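Local coordinates for penicillin-binding protein PbpB (Mycobacterium tuberculosis, PDB 6KGU) that synthesises cross-linked peptidoglycan from lipid intermediates for the cell wall and is acylated by beta-lactam antibiotics such as aztreonam, at residues Gly19-Asn25 / Thr192-Asp198; Val158-Gly164 / Ala187-Val193; Gly456-Gly460 / Leu557-Ala561. All blocks are in the same frame, centred on the assembly; numbering follows the deposited sequence. Where two conformers were deposited one is given.

Contact 1: residues Gly19-Asn25 / Thr192-Asp198; sequences GSIVDRN and TVVLTLD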
loop_
_atom_site.group_PDB
_atom_site.type_symbol
_atom_site.label_atom_id
_atom_site.label_comp_id
_atom_site.label_asym_id
_atom_site.label_seq_id
_atom_site.Cartn_x
_atom_site.Cartn_y
_atom_site.Cartn_z
ATOM N N GLY A 19 -16.222 -18.791 -16.368
ATOM C CA GLY A 19 -16.818 -17.615 -15.773
ATOM C C GLY A 19 -16.001 -16.357 -16.038
ATOM O O GLY A 19 -14.858 -16.386 -16.502
ATOM N N SER A 20 -16.614 -15.220 -15.748
ATOM C CA SER A 20 -16.016 -13.914 -15.987
ATOM C C SER A 20 -15.360 -13.371 -14.723
ATOM O O SER A 20 -15.639 -13.814 -13.609
ATOM C CB SER A 20 -17.072 -12.920 -16.483
ATOM O OG SER A 20 -17.592 -13.311 -17.739
ATOM N N ILE A 21 -14.490 -12.381 -14.913
ATOM C CA ILE A 21 -13.915 -11.596 -13.827
ATOM C C ILE A 21 -14.361 -10.158 -14.057
ATOM O O ILE A 21 -14.068 -9.580 -15.110
ATOM C CB ILE A 21 -12.375 -11.694 -13.785
ATOM C CG1 ILE A 21 -11.912 -13.146 -13.601
ATOM C CG2 ILE A 21 -11.812 -10.776 -12.680
ATOM C CD1 ILE A 21 -10.393 -13.353 -13.685
ATOM N N VAL A 22 -15.086 -9.588 -13.089
ATOM C CA VAL A 22 -15.647 -8.249 -13.220
ATOM C C VAL A 22 -15.242 -7.429 -12.001
ATOM O O VAL A 22 -14.827 -7.968 -10.976
ATOM C CB VAL A 22 -17.194 -8.272 -13.375
ATOM C CG1 VAL A 22 -17.615 -9.235 -14.478
ATOM C CG2 VAL A 22 -17.870 -8.657 -12.056
ATOM N N ASP A 23 -15.370 -6.108 -12.117
ATOM C CA ASP A 23 -15.052 -5.229 -11.001
ATOM C C ASP A 23 -16.285 -5.093 -10.101
ATOM O O ASP A 23 -17.319 -5.718 -10.340
ATOM C CB ASP A 23 -14.509 -3.885 -11.507
ATOM C CG ASP A 23 -15.616 -2.871 -11.908
ATOM O OD1 ASP A 23 -16.796 -3.241 -12.064
ATOM O OD2 ASP A 23 -15.274 -1.674 -12.088
ATOM N N ARG A 24 -16.177 -4.274 -9.044
ATOM C CA ARG A 24 -17.242 -4.190 -8.048
ATOM C C ARG A 24 -18.570 -3.727 -8.645
ATOM O O ARG A 24 -19.633 -4.007 -8.077
ATOM C CB ARG A 24 -16.818 -3.266 -6.899
ATOM C CG ARG A 24 -16.789 -1.769 -7.222
ATOM C CD ARG A 24 -16.175 -0.941 -6.064
ATOM N NE ARG A 24 -16.949 -1.014 -4.814
ATOM C CZ ARG A 24 -16.565 -1.633 -3.701
ATOM N NH1 ARG A 24 -15.400 -2.256 -3.635
ATOM N NH2 ARG A 24 -17.353 -1.622 -2.635
ATOM N N ASN A 25 -18.536 -3.043 -9.785
ATOM C CA ASN A 25 -19.738 -2.569 -10.453
ATOM C C ASN A 25 -20.090 -3.406 -11.673
ATOM O O ASN A 25 -20.846 -2.948 -12.531
ATOM C CB ASN A 25 -19.564 -1.101 -10.835
ATOM C CG ASN A 25 -19.198 -0.237 -9.644
ATOM O OD1 ASN A 25 -19.837 -0.318 -8.591
ATOM N ND2 ASN A 25 -18.178 0.596 -9.802
ATOM N N THR A 192 -18.798 -16.492 -11.774
ATOM C CA THR A 192 -18.214 -15.186 -12.032
ATOM C C THR A 192 -17.620 -14.612 -10.749
ATOM O O THR A 192 -18.234 -14.687 -9.685
ATOM C CB THR A 192 -19.266 -14.237 -12.611
ATOM O OG1 THR A 192 -19.458 -14.556 -13.995
ATOM C CG2 THR A 192 -18.814 -12.778 -12.502
ATOM N N VAL A 193 -16.413 -14.055 -10.859
ATOM C CA VAL A 193 -15.659 -13.530 -9.723
ATOM C C VAL A 193 -15.775 -12.004 -9.725
ATOM O O VAL A 193 -15.340 -11.341 -10.672
ATOM C CB VAL A 193 -14.188 -13.988 -9.780
ATOM C CG1 VAL A 193 -13.333 -13.207 -8.793
ATOM C CG2 VAL A 193 -14.075 -15.501 -9.503
ATOM N N VAL A 194 -16.360 -11.445 -8.666
ATOM C CA VAL A 194 -16.554 -10.001 -8.519
ATOM C C VAL A 194 -15.437 -9.449 -7.635
ATOM O O VAL A 194 -15.323 -9.829 -6.465
ATOM C CB VAL A 194 -17.929 -9.678 -7.908
ATOM C CG1 VAL A 194 -18.128 -8.164 -7.809
ATOM C CG2 VAL A 194 -19.078 -10.354 -8.706
ATOM N N LEU A 195 -14.610 -8.556 -8.182
ATOM C CA LEU A 195 -13.509 -7.974 -7.424
ATOM C C LEU A 195 -13.964 -6.730 -6.661
ATOM O O LEU A 195 -14.977 -6.107 -6.985
ATOM C CB LEU A 195 -12.345 -7.608 -8.350
ATOM C CG LEU A 195 -11.835 -8.769 -9.218
ATOM C CD1 LEU A 195 -10.701 -8.336 -10.120
ATOM C CD2 LEU A 195 -11.390 -9.932 -8.326
ATOM N N THR A 196 -13.181 -6.361 -5.644
ATOM C CA THR A 196 -13.380 -5.076 -4.979
ATOM C C THR A 196 -12.908 -3.895 -5.824
ATOM O O THR A 196 -13.235 -2.751 -5.484
ATOM C CB THR A 196 -12.647 -5.064 -3.632
ATOM O OG1 THR A 196 -11.254 -5.337 -3.843
ATOM C CG2 THR A 196 -13.218 -6.121 -2.694
ATOM N N LEU A 197 -12.122 -4.148 -6.881
ATOM C CA LEU A 197 -11.602 -3.081 -7.730
ATOM C C LEU A 197 -12.720 -2.218 -8.299
ATOM O O LEU A 197 -13.806 -2.703 -8.629
ATOM C CB LEU A 197 -10.788 -3.647 -8.906
ATOM C CG LEU A 197 -9.496 -4.422 -8.617
ATOM C CD1 LEU A 197 -8.811 -4.843 -9.932
ATOM C CD2 LEU A 197 -8.522 -3.615 -7.727
ATOM N N ASP A 198 -12.432 -0.933 -8.423
ATOM C CA ASP A 198 -13.241 0.005 -9.184
ATOM C C ASP A 198 -12.433 0.349 -10.428
ATOM O O ASP A 198 -11.389 1.001 -10.328
ATOM C CB ASP A 198 -13.563 1.236 -8.338
ATOM C CG ASP A 198 -14.396 2.268 -9.079
ATOM O OD1 ASP A 198 -14.109 2.553 -10.252
ATOM O OD2 ASP A 198 -15.332 2.806 -8.466
#

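Contact 2: residues Val158-Gly164 / Ala187-Val193; sequences VLAGTDG and AVHGSTV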
loop_
_atom_site.group_PDB
_atom_site.type_symbol
_atom_site.label_atom_id
_atom_site.label_comp_id
_atom_site.label_asym_id
_atom_site.label_seq_id
_atom_site.Cartn_x
_atom_site.Cartn_y
_atom_site.Cartn_z
ATOM N N VAL A 158 -12.692 -22.095 -9.582
ATOM C CA VAL A 158 -13.934 -21.327 -9.510
ATOM C C VAL A 158 -14.359 -20.863 -10.897
ATOM O O VAL A 158 -15.544 -20.916 -11.254
ATOM C CB VAL A 158 -13.769 -20.135 -8.543
ATOM C CG1 VAL A 158 -15.029 -19.298 -8.508
ATOM C CG2 VAL A 158 -13.415 -20.624 -7.143
ATOM N N LEU A 159 -13.400 -20.394 -11.700
ATOM C CA LEU A 159 -13.712 -19.846 -13.014
ATOM C C LEU A 159 -13.960 -20.932 -14.063
ATOM O O LEU A 159 -14.763 -20.725 -14.985
ATOM C CB LEU A 159 -12.565 -18.927 -13.469
ATOM C CG LEU A 159 -12.390 -17.609 -12.688
ATOM C CD1 LEU A 159 -10.997 -17.002 -12.930
ATOM C CD2 LEU A 159 -13.505 -16.611 -13.076
ATOM N N ALA A 160 -13.263 -22.066 -13.963
ATOM C CA ALA A 160 -13.348 -23.091 -15.002
ATOM C C ALA A 160 -14.570 -23.987 -14.858
ATOM O O ALA A 160 -15.037 -24.547 -15.857
ATOM C CB ALA A 160 -12.099 -23.971 -14.992
ATOM N N GLY A 161 -15.080 -24.163 -13.645
ATOM C CA GLY A 161 -16.130 -25.146 -13.456
ATOM C C GLY A 161 -15.636 -26.564 -13.736
ATOM O O GLY A 161 -14.447 -26.871 -13.657
ATOM N N THR A 162 -16.587 -27.439 -14.066
ATOM C CA THR A 162 -16.293 -28.847 -14.305
ATOM C C THR A 162 -17.117 -29.339 -15.481
ATOM O O THR A 162 -18.339 -29.177 -15.488
ATOM C CB THR A 162 -16.595 -29.691 -13.072
ATOM O OG1 THR A 162 -15.924 -29.131 -11.939
ATOM C CG2 THR A 162 -16.146 -31.150 -13.282
ATOM N N ASP A 163 -16.449 -29.926 -16.474
ATOM C CA ASP A 163 -17.150 -30.438 -17.644
ATOM C C ASP A 163 -18.075 -31.592 -17.267
ATOM O O ASP A 163 -17.711 -32.482 -16.489
ATOM C CB ASP A 163 -16.161 -30.919 -18.703
ATOM C CG ASP A 163 -15.243 -29.817 -19.188
ATOM O OD1 ASP A 163 -15.653 -28.641 -19.162
ATOM O OD2 ASP A 163 -14.107 -30.133 -19.589
ATOM N N GLY A 164 -19.277 -31.570 -17.837
ATOM C CA GLY A 164 -20.211 -32.667 -17.716
ATOM C C GLY A 164 -19.962 -33.726 -18.772
ATOM O O GLY A 164 -18.936 -33.737 -19.456
ATOM N N ALA A 187 -22.923 -30.330 -16.748
ATOM C CA ALA A 187 -21.792 -29.421 -16.693
ATOM C C ALA A 187 -22.018 -28.392 -15.594
ATOM O O ALA A 187 -23.108 -27.827 -15.475
ATOM C CB ALA A 187 -21.592 -28.725 -18.039
ATOM N N VAL A 188 -20.997 -28.176 -14.770
ATOM C CA VAL A 188 -20.985 -27.080 -13.806
ATOM C C VAL A 188 -20.245 -25.932 -14.488
ATOM O O VAL A 188 -19.022 -25.973 -14.633
ATOM C CB VAL A 188 -20.318 -27.491 -12.489
ATOM C CG1 VAL A 188 -20.335 -26.329 -11.462
ATOM C CG2 VAL A 188 -20.988 -28.751 -11.924
ATOM N N HIS A 189 -20.990 -24.934 -14.957
ATOM C CA HIS A 189 -20.354 -23.791 -15.595
ATOM C C HIS A 189 -19.576 -22.980 -14.563
ATOM O O HIS A 189 -19.854 -23.028 -13.360
ATOM C CB HIS A 189 -21.392 -22.922 -16.304
ATOM C CG HIS A 189 -22.061 -23.611 -17.453
ATOM N ND1 HIS A 189 -21.377 -23.996 -18.586
ATOM C CD2 HIS A 189 -23.343 -24.015 -17.634
ATOM C CE1 HIS A 189 -22.208 -24.602 -19.418
ATOM N NE2 HIS A 189 -23.407 -24.626 -18.863
ATOM N N GLY A 190 -18.578 -22.244 -15.047
ATOM C CA GLY A 190 -17.753 -21.450 -14.151
ATOM C C GLY A 190 -18.537 -20.319 -13.504
ATOM O O GLY A 190 -19.396 -19.695 -14.122
ATOM N N SER A 191 -18.217 -20.040 -12.248
ATOM C CA SER A 191 -18.845 -18.902 -11.596
ATOM C C SER A 191 -18.111 -17.616 -11.955
ATOM O O SER A 191 -16.956 -17.632 -12.396
ATOM C CB SER A 191 -18.861 -19.096 -10.080
ATOM O OG SER A 191 -19.626 -20.234 -9.735
ATOM N N THR A 192 -18.798 -16.492 -11.774
ATOM C CA THR A 192 -18.214 -15.186 -12.032
ATOM C C THR A 192 -17.620 -14.612 -10.749
ATOM O O THR A 192 -18.234 -14.687 -9.685
ATOM C CB THR A 192 -19.266 -14.237 -12.611
ATOM O OG1 THR A 192 -19.458 -14.556 -13.995
ATOM C CG2 THR A 192 -18.814 -12.778 -12.502
ATOM N N VAL A 193 -16.413 -14.055 -10.859
ATOM C CA VAL A 193 -15.659 -13.530 -9.723
ATOM C C VAL A 193 -15.775 -12.004 -9.725
ATOM O O VAL A 193 -15.340 -11.341 -10.672
ATOM C CB VAL A 193 -14.188 -13.988 -9.780
ATOM C CG1 VAL A 193 -13.333 -13.207 -8.793
ATOM C CG2 VAL A 193 -14.075 -15.501 -9.503
#

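Contact 3: residues Gly456-Gly460 / Leu557-Ala561; sequences GYQQG and LVLQA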
loop_
_atom_site.group_PDB
_atom_site.type_symbol
_atom_site.label_atom_id
_atom_site.label_comp_id
_atom_site.label_asym_id
_atom_site.label_seq_id
_atom_site.Cartn_x
_atom_site.Cartn_y
_atom_site.Cartn_z
ATOM N N GLY A 456 9.797 27.991 6.414
ATOM C CA GLY A 456 10.462 26.728 6.672
ATOM C C GLY A 456 10.150 26.109 8.019
ATOM O O GLY A 456 10.073 24.877 8.137
ATOM N N TYR A 457 9.952 26.950 9.039
ATOM C CA TYR A 457 9.943 26.446 10.410
ATOM C C TYR A 457 8.833 25.421 10.631
ATOM O O TYR A 457 9.063 24.385 11.263
ATOM C CB TYR A 457 9.834 27.609 11.396
ATOM C CG TYR A 457 11.079 28.485 11.432
ATOM C CD1 TYR A 457 12.319 27.953 11.792
ATOM C CD2 TYR A 457 11.019 29.840 11.101
ATOM C CE1 TYR A 457 13.462 28.743 11.818
ATOM C CE2 TYR A 457 12.164 30.642 11.129
ATOM C CZ TYR A 457 13.379 30.084 11.487
ATOM O OH TYR A 457 14.518 30.860 11.517
ATOM N N GLN A 458 7.630 25.670 10.108
ATOM C CA GLN A 458 6.505 24.774 10.349
ATOM C C GLN A 458 6.134 23.957 9.114
ATOM O O GLN A 458 4.958 23.645 8.905
ATOM C CB GLN A 458 5.275 25.534 10.862
ATOM C CG GLN A 458 5.527 26.552 11.972
ATOM C CD GLN A 458 6.227 25.953 13.183
ATOM O OE1 GLN A 458 6.139 24.748 13.445
ATOM N NE2 GLN A 458 6.936 26.792 13.919
ATOM N N GLN A 459 7.117 23.591 8.293
ATOM C CA GLN A 459 6.862 22.800 7.097
ATOM C C GLN A 459 7.235 21.342 7.333
ATOM O O GLN A 459 8.281 21.053 7.909
ATOM C CB GLN A 459 7.649 23.338 5.908
ATOM C CG GLN A 459 7.348 22.621 4.589
ATOM C CD GLN A 459 7.671 23.498 3.411
ATOM O OE1 GLN A 459 7.065 24.558 3.245
ATOM N NE2 GLN A 459 8.650 23.091 2.610
ATOM N N GLY A 460 6.365 20.428 6.889
ATOM C CA GLY A 460 6.651 19.009 6.928
ATOM C C GLY A 460 7.511 18.561 5.757
ATOM O O GLY A 460 7.936 19.348 4.914
ATOM N N LEU A 557 -0.543 23.693 12.311
ATOM C CA LEU A 557 0.057 22.842 13.331
ATOM C C LEU A 557 1.452 23.349 13.664
ATOM O O LEU A 557 2.162 23.895 12.812
ATOM C CB LEU A 557 0.120 21.386 12.852
ATOM C CG LEU A 557 -1.177 20.658 12.452
ATOM C CD1 LEU A 557 -1.742 21.109 11.098
ATOM C CD2 LEU A 557 -0.974 19.154 12.420
ATOM N N VAL A 558 1.852 23.170 14.918
ATOM C CA VAL A 558 3.178 23.573 15.367
ATOM C C VAL A 558 4.079 22.347 15.420
ATOM O O VAL A 558 3.853 21.422 16.217
ATOM C CB VAL A 558 3.133 24.278 16.728
ATOM C CG1 VAL A 558 4.547 24.638 17.141
ATOM C CG2 VAL A 558 2.240 25.526 16.648
ATOM N N LEU A 559 5.115 22.364 14.586
ATOM C CA LEU A 559 6.128 21.321 14.514
ATOM C C LEU A 559 7.379 21.669 15.298
ATOM O O LEU A 559 8.112 20.768 15.731
ATOM C CB LEU A 559 6.536 21.070 13.054
ATOM C CG LEU A 559 5.541 20.467 12.048
ATOM C CD1 LEU A 559 4.318 21.362 11.821
ATOM C CD2 LEU A 559 6.260 20.185 10.713
ATOM N N GLN A 560 7.630 22.961 15.472
ATOM C CA GLN A 560 8.841 23.454 16.107
ATOM C C GLN A 560 8.436 24.620 16.992
ATOM O O GLN A 560 7.819 25.575 16.512
ATOM C CB GLN A 560 9.851 23.886 15.046
ATOM C CG GLN A 560 11.225 24.210 15.534
ATOM C CD GLN A 560 12.133 24.628 14.383
ATOM O OE1 GLN A 560 12.147 23.996 13.325
ATOM N NE2 GLN A 560 12.880 25.708 14.583
ATOM N N ALA A 561 8.751 24.523 18.274
ATOM C CA ALA A 561 8.387 25.534 19.252
ATOM C C ALA A 561 9.456 26.629 19.251
ATOM O O ALA A 561 10.241 26.744 18.308
ATOM C CB ALA A 561 8.211 24.877 20.627
#

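Contact 1: residues Gly19-Asn25 / Thr192-Asp198
Ser20 opens the parallel pairing of strand 21-22 with strand 192-195, a join inside a mixed sheet that combines N-terminal strands with strands 412-416 and 422-424. Its backbone N makes a weak bond to Thr192 OG1, and Ser20 O receives Val193 N at 2.9 Å. Ile21 bridges to Val193, and the two side chains share one face of the sheet; Ile21 CG2 also meets Leu195 CD1 at 3.7 Å. CG2 reaches it because chi1 of -59° sets this branch anti to the backbone N, while CG1 lies beside that N. Val22 uses both its N and its O: Val22 N donates to Val193 O, and Leu195 N comes to Val22 O slightly out of the carbonyl plane. Its side chain turns to the other face, where Val22 CG2 packs on Val194 CG2 at 3.9 Å. Past the strand, Asp23 forms an Asx turn, with Asn25 N above the carboxylate plane of OD1. That same oxygen also accepts Asp27 N, and OD2 takes Asn199 N at the start of helix 199-216, so three backbone N-H groups hold the buried carboxylate. Arg24 N passes by the nearby Leu195 O, which it meets at a poor angle, and gives a nearly straight bond (177°) to Leu197 O, 2.9 Å away. Its side chain bends at chi3 (-63°) and brings the edge of the guanidinium to Thr196, while NH1 also pairs with Glu232. Thr196 O receives Arg24 NH1 on a lone pair in its carbonyl plane, edge-on to the guanidinium, at 2.9 Å.

Contact 2: residues Val158-Gly164 / Ala187-Val193
Leu159, in the last turn of helix 156-160, reaches back to the start of strand 192-195. Its CB leaves the backbone heading away from the opposing segment, and chi1 of -69° swings CG beside the backbone N. From there Leu159 CG comes within 4.2 Å of Val193 CG2. At the tip, Leu159 CD2 rests 3.7 Å from Ser191 O and nearly as close to Val193 CG2, leucine and valine crossing at about a right angle, while CD1 packs on Ile21 CD1 of the neighbouring strand 21-22. Val158 CG1 comes to the same valine methyl, so CG2 is shared by two consecutive helix residues. The backbones come closer still. Ser191 N donates to Val158 O at 3.0 Å, and Gly190 CA directs a hydrogen at Leu159 O from 3.2 Å; a CB there would run into that oxygen. Gly161 leaves the helix with positive phi and lies against Val188 O, again by its CA. Thr162 and Val188 then exchange two backbone bonds: Thr162 N meets Val188 O in the carbonyl plane, while Val188 N meets Thr162 O, both at 2.9 Å. Asp163 OD1 and His189 ND1 accept the backbone N of Ala16 and Ala17. Thr162 and Val188 thus form a single antiparallel bridge of the hydrogen-bonded type, just past a helix end, where 158-164 belongs to the PBP dimerisation-domain family.

Contact 3: residues Gly456-Gly460 / Leu557-Ala561
Gln458 carries the polar heart of this contact, its amide laid against the backbone of Leu559 and Gln560. The side chain bends at chi2 (-55°), which turns the amide from the type I beta turn of Gly456 to Gln459 toward the C-terminal tail. Gln458 OE1 accepts two consecutive peptide N-H groups: Leu559 N at 2.8 Å, tilted from the carbonyl plane, and Gln560 N at 3.1 Å, in that plane on a lone pair. From the other end of the amide, Gln458 NE2 donates to Gln560 O at 3.0 Å, meeting it on a lone pair and staying close to its own amide plane. Three bonds therefore fix the rotation of the amide and tell its oxygen from its nitrogen. Leu559 completes the close-packed side. It is buried, and its two methyls lie along the turn's backbone: Leu559 CD1 is 3.8 Å from Gln458 O, and Leu559 CD2 is 3.6 Å from Gln459 O.

The outer side is looser. Tyr457 is exposed, and its ring meets Gln560 only obliquely, with Gln560 NE2 3.6 Å from Tyr457 CD1 and ring and amide planes 85° apart. The Gln560 chain, extended beyond CG, carries its amide out to that ring, and Val558 adds little beyond its CA and CG1 near Gln458 OE1. Within the transpeptidase domain, the contact joins the loop between helix 436-445 and strand 473-483 to the tail following helix 531-544. Lys323, from helix 317-323, bonds to the carbonyls of Tyr457 and Gln459 and touches Leu559 and Gln560.

In the fold
Contacts 1 and 2 belong together in the N-terminal region, their centres 16 Å apart. They share Thr192 and Val193 of strand 192-195, and contact 2 is nested along the chain inside the loop that contact 1 closes. A probable hydrogen bond from Gly19 N to Leu159 O joins them directly, and Leu159 packs on both Ile21 and Val193, so helix 156-160 lies against both strands. Contact 3 follows later, on the opposite side of the chain's centre, about 45 Å from contact 1 and 59 Å from contact 2, centre to centre. Contacts 1 and 2 thus build the N-terminal part, away from the active site, whereas contact 3 holds the C-terminal tail to the aztreonam-binding transpeptidase domain.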